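Local structure of Cys-Gly metallodipeptidase DUG1 (Saccharomyces cerevisiae, 4G1P) at residues A[219-224]-A[343-348]; A[249-254]-A[367-372]. The protein hydrolyses the dipeptide Cys-Gly as a homodimeric metallopeptidase of the M20A family and serves as the catalytic subunit of the complex that degrades glutathione. All blocks are in the same frame, centred on the assembly; numbering follows the deposited sequence.

Overall arrangement
Both contacts belong to the alpha/beta lid domain of the M20 fold. Contact 1 is buried and pairs two central strands of its sheet; contact 2, at the surface, lies between the ends of two helices packed on one side of that sheet. Their centres are 14 Å apart, and they meet where Leu252 packs on Gly343 and Phe345 and Val251 on Thr223. Strand 340-349 leads directly into helix 355-371, so the two contacts share a strand-helix unit. Six backbone hydrogen bonds hold contact 1, which reaches the bound cysteine through Arg348; contact 2 has none between its segments, which meet by van der Waals packing beside a serine-histidine bond linking the helices. Both touch the second subunit.

Contact 1. Residues A[219-224]-A[343-348]; sequences NYYQTI and GKFSIR. With CYS (cysteine), chain E.
Strands 219-224 and 343-348 run antiparallel in the lid-domain sheet, their axes 4.6 Å apart at closest and 156° between directions, with two-way backbone hydrogen bonds at Asn219-Ile347, Tyr221-Phe345 and Thr223-Gly343.

On the helix-facing side, the phenyl ring of Phe345 leans across to strand 219-224, its chi1 of 68° placing CG between the backbone N and the carbonyl carbon. One face of this ring receives Tyr221 CB in a CH-pi contact, 3.8 Å from the centroid, while Thr223 OG1, hydrogen-bonded to Thr381 OG1 on strand 378-391, sits at its edge, 3.5 Å from Phe345 CE1. The Tyr221 and Phe345 rings themselves are slid apart, planes at 29°, and barely overlap.

On the other face, Tyr220 extends along the neighbouring strand, CG anti to its backbone N, bringing CD2 within 3.6 Å of Ser346 CB and OH within 3.6 Å of Lys344 CB. Gln222 and Lys344 lie side by side, with Gln222 OE1 3.6 Å from Lys344 CE; the lysine amine goes on to a salt bridge with Glu325, and the glutamine amide nitrogen to Glu382.

At the end of the pairing, the strand carries a cysteine-binding arginine to the pocket: Arg348 NH1 donates a nearly straight 2.9 Å bond to the O of the bound cysteine, whose carbonyl carbon lies in the plane of the guanidinium. Arg348 NH2 is hydrogen-bonded to Ser234 OG of the second subunit, and Lys334 O of that subunit to Tyr220 OH, so this face forms part of the dimer interface. Strands 318-325 and 378-391 flank the pair in the sheet, and helix 355-371 packs across Asn219, Tyr221 and Ile347.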
ATOM      1  N   ASN A 219      -8.611  19.112   6.068  1.00 21.62           N
ATOM      2  CA  ASN A 219      -9.038  18.136   7.059  1.00 24.64           C
ATOM      3  C   ASN A 219      -8.731  16.741   6.542  1.00 24.05           C
ATOM      4  O   ASN A 219      -9.223  16.338   5.484  1.00 26.16           O
ATOM      5  CB  ASN A 219     -10.527  18.296   7.384  1.00 27.17           C
ATOM      6  CG  ASN A 219     -10.799  19.453   8.337  1.00 29.69           C
ATOM      7  OD1 ASN A 219     -10.026  20.408   8.403  1.00 35.22           O
ATOM      8  ND2 ASN A 219     -11.886  19.361   9.090  1.00 28.90           N
ATOM      9  N   TYR A 220      -7.887  16.015   7.258  1.00 20.28           N
ATOM     10  CA  TYR A 220      -7.457  14.718   6.768  1.00 21.86           C
ATOM     11  C   TYR A 220      -8.121  13.610   7.572  1.00 24.25           C
ATOM     12  O   TYR A 220      -7.993  13.557   8.804  1.00 24.68           O
ATOM     13  CB  TYR A 220      -5.938  14.599   6.823  1.00 22.61           C
ATOM     14  CG  TYR A 220      -5.367  13.597   5.850  1.00 21.02           C
ATOM     15  CD1 TYR A 220      -5.487  12.236   6.077  1.00 23.05           C
ATOM     16  CD2 TYR A 220      -4.708  14.010   4.706  1.00 18.54           C
ATOM     17  CE1 TYR A 220      -4.967  11.312   5.187  1.00 22.40           C
ATOM     18  CE2 TYR A 220      -4.183  13.097   3.815  1.00 20.73           C
ATOM     19  CZ  TYR A 220      -4.318  11.744   4.062  1.00 19.84           C
ATOM     20  OH  TYR A 220      -3.790  10.821   3.191  1.00 17.85           O
ATOM     21  N   TYR A 221      -8.831  12.734   6.867  1.00 21.60           N
ATOM     22  CA  TYR A 221      -9.612  11.679   7.513  1.00 23.92           C
ATOM     23  C   TYR A 221      -9.143  10.274   7.145  1.00 24.89           C
ATOM     24  O   TYR A 221      -8.556  10.040   6.074  1.00 21.95           O
ATOM     25  CB  TYR A 221     -11.104  11.819   7.173  1.00 21.89           C
ATOM     26  CG  TYR A 221     -11.702  13.129   7.606  1.00 22.03           C
ATOM     27  CD1 TYR A 221     -12.077  13.338   8.917  1.00 23.27           C
ATOM     28  CD2 TYR A 221     -11.876  14.166   6.702  1.00 25.04           C
ATOM     29  CE1 TYR A 221     -12.613  14.541   9.324  1.00 26.33           C
ATOM     30  CE2 TYR A 221     -12.409  15.378   7.096  1.00 25.06           C
ATOM     31  CZ  TYR A 221     -12.774  15.562   8.409  1.00 29.11           C
ATOM     32  OH  TYR A 221     -13.311  16.769   8.812  1.00 29.63           O
ATOM     33  N   GLN A 222      -9.412   9.341   8.048  1.00 23.17           N
ATOM     34  CA  GLN A 222      -9.268   7.927   7.741  1.00 25.49           C
ATOM     35  C   GLN A 222     -10.536   7.196   8.151  1.00 26.22           C
ATOM     36  O   GLN A 222     -11.020   7.350   9.277  1.00 25.05           O
ATOM     37  CB  GLN A 222      -8.027   7.310   8.409  1.00 24.62           C
ATOM     38  CG  GLN A 222      -8.033   7.321   9.923  1.00 22.95           C
ATOM     39  CD  GLN A 222      -6.783   6.701  10.512  1.00 26.27           C
ATOM     40  OE1 GLN A 222      -5.860   6.324   9.792  1.00 25.80           O
ATOM     41  NE2 GLN A 222      -6.747   6.591  11.831  1.00 26.57           N
ATOM     42  N   THR A 223     -11.092   6.432   7.219  1.00 23.48           N
ATOM     43  CA  THR A 223     -12.235   5.581   7.532  1.00 25.81           C
ATOM     44  C   THR A 223     -11.733   4.173   7.831  1.00 25.92           C
ATOM     45  O   THR A 223     -11.082   3.557   6.988  1.00 22.25           O
ATOM     46  CB  THR A 223     -13.270   5.551   6.384  1.00 24.89           C
ATOM     47  OG1 THR A 223     -13.956   6.802   6.337  1.00 24.23           O
ATOM     48  CG2 THR A 223     -14.295   4.456   6.606  1.00 26.00           C
ATOM     49  N   ILE A 224     -12.025   3.683   9.036  1.00 25.90           N
ATOM     50  CA  ILE A 224     -11.517   2.386   9.479  1.00 26.31           C
ATOM     51  C   ILE A 224     -12.597   1.306   9.490  1.00 24.08           C
ATOM     52  O   ILE A 224     -13.612   1.446  10.160  1.00 23.64           O
ATOM     53  CB  ILE A 224     -10.896   2.475  10.873  1.00 24.95           C
ATOM     54  CG1 ILE A 224     -10.090   3.771  11.009  1.00 26.94           C
ATOM     55  CG2 ILE A 224     -10.028   1.265  11.130  1.00 23.77           C
ATOM     56  CD1 ILE A 224      -9.503   3.995  12.401  1.00 28.83           C
ATOM     57  N   GLY A 343      -9.136   3.757   4.949  1.00 18.90           N
ATOM     58  CA  GLY A 343      -9.256   4.563   3.747  1.00 20.83           C
ATOM     59  C   GLY A 343      -8.831   6.001   4.016  1.00 22.43           C
ATOM     60  O   GLY A 343      -9.313   6.625   4.963  1.00 21.60           O
ATOM     61  N   LYS A 344      -7.926   6.517   3.189  1.00 18.37           N
ATOM     62  CA  LYS A 344      -7.382   7.858   3.390  1.00 20.12           C
ATOM     63  C   LYS A 344      -8.010   8.881   2.437  1.00 18.21           C
ATOM     64  O   LYS A 344      -8.028   8.693   1.219  1.00 18.85           O
ATOM     65  CB  LYS A 344      -5.859   7.837   3.222  1.00 19.63           C
ATOM     66  CG  LYS A 344      -5.149   6.789   4.087  1.00 19.33           C
ATOM     67  CD  LYS A 344      -5.304   7.104   5.562  1.00 18.61           C
ATOM     68  CE  LYS A 344      -4.663   6.059   6.444  1.00 16.63           C
ATOM     69  NZ  LYS A 344      -3.229   5.911   6.170  1.00 17.29           N
ATOM     70  N   PHE A 345      -8.543   9.959   2.997  1.00 19.09           N
ATOM     71  CA  PHE A 345      -9.102  11.047   2.186  1.00 21.30           C
ATOM     72  C   PHE A 345      -9.091  12.394   2.929  1.00 20.34           C
ATOM     73  O   PHE A 345      -9.256  12.467   4.153  1.00 21.49           O
ATOM     74  CB  PHE A 345     -10.523  10.709   1.708  1.00 16.96           C
ATOM     75  CG  PHE A 345     -11.538  10.664   2.812  1.00 16.99           C
ATOM     76  CD1 PHE A 345     -11.657   9.548   3.618  1.00 21.07           C
ATOM     77  CD2 PHE A 345     -12.374  11.736   3.046  1.00 21.55           C
ATOM     78  CE1 PHE A 345     -12.592   9.503   4.633  1.00 22.28           C
ATOM     79  CE2 PHE A 345     -13.308  11.700   4.067  1.00 24.90           C
ATOM     80  CZ  PHE A 345     -13.420  10.580   4.856  1.00 22.29           C
ATOM     81  N   SER A 346      -8.894  13.467   2.187  1.00 21.82           N
ATOM     82  CA  SER A 346      -8.895  14.789   2.805  1.00 22.10           C
ATOM     83  C   SER A 346      -9.805  15.787   2.089  1.00 21.52           C
ATOM     84  O   SER A 346     -10.122  15.642   0.894  1.00 19.85           O
ATOM     85  CB  SER A 346      -7.476  15.332   2.910  1.00 17.64           C
ATOM     86  OG  SER A 346      -6.863  15.327   1.642  1.00 14.95           O
ATOM     87  N   ILE A 347     -10.236  16.793   2.841  1.00 19.79           N
ATOM     88  CA  ILE A 347     -11.037  17.866   2.286  1.00 19.79           C
ATOM     89  C   ILE A 347     -10.305  19.197   2.423  1.00 23.57           C
ATOM     90  O   ILE A 347      -9.820  19.557   3.503  1.00 21.79           O
ATOM     91  CB  ILE A 347     -12.410  17.949   2.964  1.00 23.83           C
ATOM     92  CG1 ILE A 347     -13.161  16.609   2.815  1.00 25.09           C
ATOM     93  CG2 ILE A 347     -13.210  19.088   2.370  1.00 20.22           C
ATOM     94  CD1 ILE A 347     -14.497  16.530   3.562  1.00 15.18           C
ATOM     95  N   ARG A 348     -10.193  19.911   1.311  1.00 22.82           N
ATOM     96  CA  ARG A 348      -9.650  21.261   1.334  1.00 22.90           C
ATOM     97  C   ARG A 348     -10.751  22.228   1.727  1.00 22.69           C
ATOM     98  O   ARG A 348     -11.759  22.345   1.040  1.00 23.95           O
ATOM     99  CB  ARG A 348      -9.068  21.628  -0.028  1.00 24.79           C
ATOM    100  CG  ARG A 348      -7.853  20.781  -0.431  1.00 21.15           C
ATOM    101  CD  ARG A 348      -6.623  21.088   0.408  1.00 18.42           C
ATOM    102  NE  ARG A 348      -5.572  20.108   0.168  1.00 22.08           N
ATOM    103  CZ  ARG A 348      -4.334  20.173   0.660  1.00 25.70           C
ATOM    104  NH1 ARG A 348      -3.941  21.206   1.406  1.00 19.25           N
ATOM    105  NH2 ARG A 348      -3.472  19.199   0.376  1.00 23.55           N
TER
HETATM  106  N   CYS E 504       1.135  19.584   3.028  1.00 36.02           N
HETATM  107  CA  CYS E 504      -0.218  19.156   3.326  1.00 32.93           C
HETATM  108  C   CYS E 504      -1.177  19.810   2.328  1.00 23.46           C
HETATM  109  O   CYS E 504      -1.197  21.031   2.176  1.00 23.01           O
HETATM  110  CB  CYS E 504      -0.584  19.484   4.775  1.00 31.10           C
HETATM  111  SG  CYS E 504      -2.197  18.951   5.259  1.00 49.16           S

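Contact 2. Residues A[249-254]-A[367-372]; sequences MQVLGS and DAKFKS
Lys369 lays its aliphatic chain against the last turn of helix 244-252 and the residues just beyond it. Its CG comes 3.9 Å from Val251 CA and 3.7 Å from Ser254 OG, while CE lies 3.7 Å from Gln250 O, so methylenes rather than the amine do the touching. A bend at chi2 (58°) turns the otherwise extended chain along the helix end instead of straight into it.

Beside the lysine, the valine supplies a single methyl group: Val251 CG2 packs 3.9 Å from Phe370 CA and approaches the phenyl ring at its edge, near the ring plane. With CG anti to the backbone N (chi1 175°), that ring leads away from helix 244-252 toward Ser375 and Asn377. The other methyl, CG1, belongs to the packing against the sheet, where it meets Thr223.

Ser254 is positioned first by the end of its own helix. Gly253 is the first residue to leave helical geometry, and Ser254 OG folds back to donate a 2.6 Å bond to Val251 O, which also accepts from Ser254 N. His365, one turn before Lys369 on helix 355-371, is hydrogen-bonded through NE2 to the same hydroxyl. Ser372 likewise bonds by OG to Lys369 O. Val256 of the second subunit packs on Gln250.

The contact thus joins the C-terminal ends of two lid-domain helices on the side of the sheet they cover, away from the active site. Between the segments it is mainly apolar, chiefly lysine methylenes and a valine methyl; the Ser254-His365 bond is the polar link alongside, and each serine hydroxyl bonds back to a carbonyl near its own helix end.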
ATOM      1  N   MET A 249     -14.763   0.168  -0.427  1.00 20.13           N
ATOM      2  CA  MET A 249     -14.906   0.733  -1.760  1.00 21.51           C
ATOM      3  C   MET A 249     -16.232   1.464  -1.883  1.00 25.98           C
ATOM      4  O   MET A 249     -16.345   2.482  -2.568  1.00 27.58           O
ATOM      5  CB  MET A 249     -14.794  -0.345  -2.832  1.00 18.10           C
ATOM      6  CG  MET A 249     -13.474  -1.102  -2.785  1.00 24.42           C
ATOM      7  SD  MET A 249     -12.005  -0.071  -3.014  1.00 26.95           S
ATOM      8  CE  MET A 249     -11.520   0.370  -1.337  1.00 19.54           C
ATOM      9  N   GLN A 250     -17.241   0.952  -1.199  1.00 22.84           N
ATOM     10  CA  GLN A 250     -18.537   1.586  -1.241  1.00 23.21           C
ATOM     11  C   GLN A 250     -18.573   2.879  -0.423  1.00 22.14           C
ATOM     12  O   GLN A 250     -19.064   3.897  -0.893  1.00 22.76           O
ATOM     13  CB  GLN A 250     -19.625   0.585  -0.845  1.00 24.57           C
ATOM     14  CG  GLN A 250     -20.054  -0.250  -2.042  1.00 23.43           C
ATOM     15  CD  GLN A 250     -20.548  -1.636  -1.686  1.00 35.46           C
ATOM     16  OE1 GLN A 250     -20.763  -1.960  -0.517  1.00 39.08           O
ATOM     17  NE2 GLN A 250     -20.731  -2.472  -2.707  1.00 41.16           N
ATOM     18  N   VAL A 251     -18.033   2.849   0.786  1.00 20.96           N
ATOM     19  CA  VAL A 251     -18.047   4.038   1.618  1.00 22.04           C
ATOM     20  C   VAL A 251     -17.209   5.141   0.986  1.00 23.40           C
ATOM     21  O   VAL A 251     -17.658   6.277   0.844  1.00 23.81           O
ATOM     22  CB  VAL A 251     -17.567   3.733   3.049  1.00 22.84           C
ATOM     23  CG1 VAL A 251     -17.308   5.016   3.809  1.00 21.97           C
ATOM     24  CG2 VAL A 251     -18.605   2.898   3.784  1.00 19.09           C
ATOM     25  N   LEU A 252     -15.996   4.786   0.587  1.00 24.88           N
ATOM     26  CA  LEU A 252     -15.065   5.731  -0.013  1.00 23.86           C
ATOM     27  C   LEU A 252     -15.615   6.254  -1.323  1.00 25.20           C
ATOM     28  O   LEU A 252     -15.435   7.418  -1.664  1.00 27.83           O
ATOM     29  CB  LEU A 252     -13.731   5.041  -0.275  1.00 22.28           C
ATOM     30  CG  LEU A 252     -12.494   5.505   0.482  1.00 26.47           C
ATOM     31  CD1 LEU A 252     -12.870   6.209   1.781  1.00 25.82           C
ATOM     32  CD2 LEU A 252     -11.579   4.319   0.735  1.00 16.96           C
ATOM     33  N   GLY A 253     -16.297   5.381  -2.055  1.00 25.98           N
ATOM     34  CA  GLY A 253     -16.794   5.718  -3.372  1.00 25.63           C
ATOM     35  C   GLY A 253     -18.045   6.573  -3.325  1.00 27.16           C
ATOM     36  O   GLY A 253     -18.656   6.839  -4.351  1.00 32.03           O
ATOM     37  N   SER A 254     -18.418   7.018  -2.134  1.00 25.65           N
ATOM     38  CA  SER A 254     -19.655   7.751  -1.957  1.00 24.63           C
ATOM     39  C   SER A 254     -19.349   9.167  -1.520  1.00 27.44           C
ATOM     40  O   SER A 254     -20.258   9.928  -1.186  1.00 29.19           O
ATOM     41  CB  SER A 254     -20.514   7.081  -0.888  1.00 23.00           C
ATOM     42  OG  SER A 254     -20.010   7.374   0.407  1.00 21.49           O
ATOM     43  N   ASP A 367     -20.902   6.989   8.380  1.00 33.63           N
ATOM     44  CA  ASP A 367     -21.627   6.066   9.242  1.00 26.61           C
ATOM     45  C   ASP A 367     -22.910   5.598   8.551  1.00 30.87           C
ATOM     46  O   ASP A 367     -23.279   4.409   8.595  1.00 30.74           O
ATOM     47  CB  ASP A 367     -21.944   6.725  10.589  1.00 22.34           C
ATOM     48  CG  ASP A 367     -20.733   6.795  11.518  1.00 28.37           C
ATOM     49  OD1 ASP A 367     -19.714   6.135  11.242  1.00 37.04           O
ATOM     50  OD2 ASP A 367     -20.794   7.494  12.545  1.00 30.01           O
ATOM     51  N   ALA A 368     -23.573   6.533   7.887  1.00 25.76           N
ATOM     52  CA  ALA A 368     -24.865   6.244   7.295  1.00 27.61           C
ATOM     53  C   ALA A 368     -24.699   5.365   6.075  1.00 28.35           C
ATOM     54  O   ALA A 368     -25.503   4.468   5.820  1.00 31.43           O
ATOM     55  CB  ALA A 368     -25.566   7.522   6.918  1.00 25.34           C
ATOM     56  N   LYS A 369     -23.661   5.645   5.305  1.00 28.08           N
ATOM     57  CA  LYS A 369     -23.411   4.874   4.113  1.00 26.24           C
ATOM     58  C   LYS A 369     -23.070   3.465   4.566  1.00 29.73           C
ATOM     59  O   LYS A 369     -23.639   2.489   4.062  1.00 27.65           O
ATOM     60  CB  LYS A 369     -22.269   5.477   3.310  1.00 21.29           C
ATOM     61  CG  LYS A 369     -21.906   4.693   2.073  1.00 21.90           C
ATOM     62  CD  LYS A 369     -23.091   4.545   1.159  1.00 23.58           C
ATOM     63  CE  LYS A 369     -22.702   3.792  -0.091  1.00 22.09           C
ATOM     64  NZ  LYS A 369     -23.810   3.736  -1.067  1.00 22.46           N
ATOM     65  N   PHE A 370     -22.172   3.364   5.542  1.00 26.13           N
ATOM     66  CA  PHE A 370     -21.754   2.056   6.005  1.00 27.65           C
ATOM     67  C   PHE A 370     -22.931   1.259   6.522  1.00 27.81           C
ATOM     68  O   PHE A 370     -23.075   0.104   6.178  1.00 29.35           O
ATOM     69  CB  PHE A 370     -20.674   2.119   7.079  1.00 26.18           C
ATOM     70  CG  PHE A 370     -20.337   0.776   7.639  1.00 26.95           C
ATOM     71  CD1 PHE A 370     -19.587  -0.123   6.902  1.00 28.70           C
ATOM     72  CD2 PHE A 370     -20.808   0.385   8.880  1.00 30.36           C
ATOM     73  CE1 PHE A 370     -19.288  -1.379   7.411  1.00 31.14           C
ATOM     74  CE2 PHE A 370     -20.514  -0.870   9.397  1.00 27.72           C
ATOM     75  CZ  PHE A 370     -19.755  -1.750   8.665  1.00 27.31           C
ATOM     76  N   LYS A 371     -23.774   1.883   7.338  1.00 28.86           N
ATOM     77  CA  LYS A 371     -24.917   1.187   7.914  1.00 28.19           C
ATOM     78  C   LYS A 371     -25.870   0.673   6.840  1.00 33.16           C
ATOM     79  O   LYS A 371     -26.457  -0.406   6.976  1.00 35.27           O
ATOM     80  CB  LYS A 371     -25.663   2.089   8.887  1.00 33.27           C
ATOM     81  CG  LYS A 371     -26.874   1.430   9.527  1.00 41.72           C
ATOM     82  CD  LYS A 371     -27.716   2.455  10.272  1.00 44.49           C
ATOM     83  CE  LYS A 371     -29.012   1.861  10.784  1.00 49.70           C
ATOM     84  NZ  LYS A 371     -29.927   2.926  11.279  1.00 53.02           N
ATOM     85  N   SER A 372     -25.999   1.429   5.756  1.00 28.36           N
ATOM     86  CA  SER A 372     -26.856   1.019   4.651  1.00 28.76           C
ATOM     87  C   SER A 372     -26.281  -0.157   3.869  1.00 30.78           C
ATOM     88  O   SER A 372     -26.879  -0.608   2.888  1.00 31.98           O
ATOM     89  CB  SER A 372     -27.052   2.179   3.683  1.00 26.14           C
ATOM     90  OG  SER A 372     -25.941   2.291   2.820  1.00 24.07           O
TER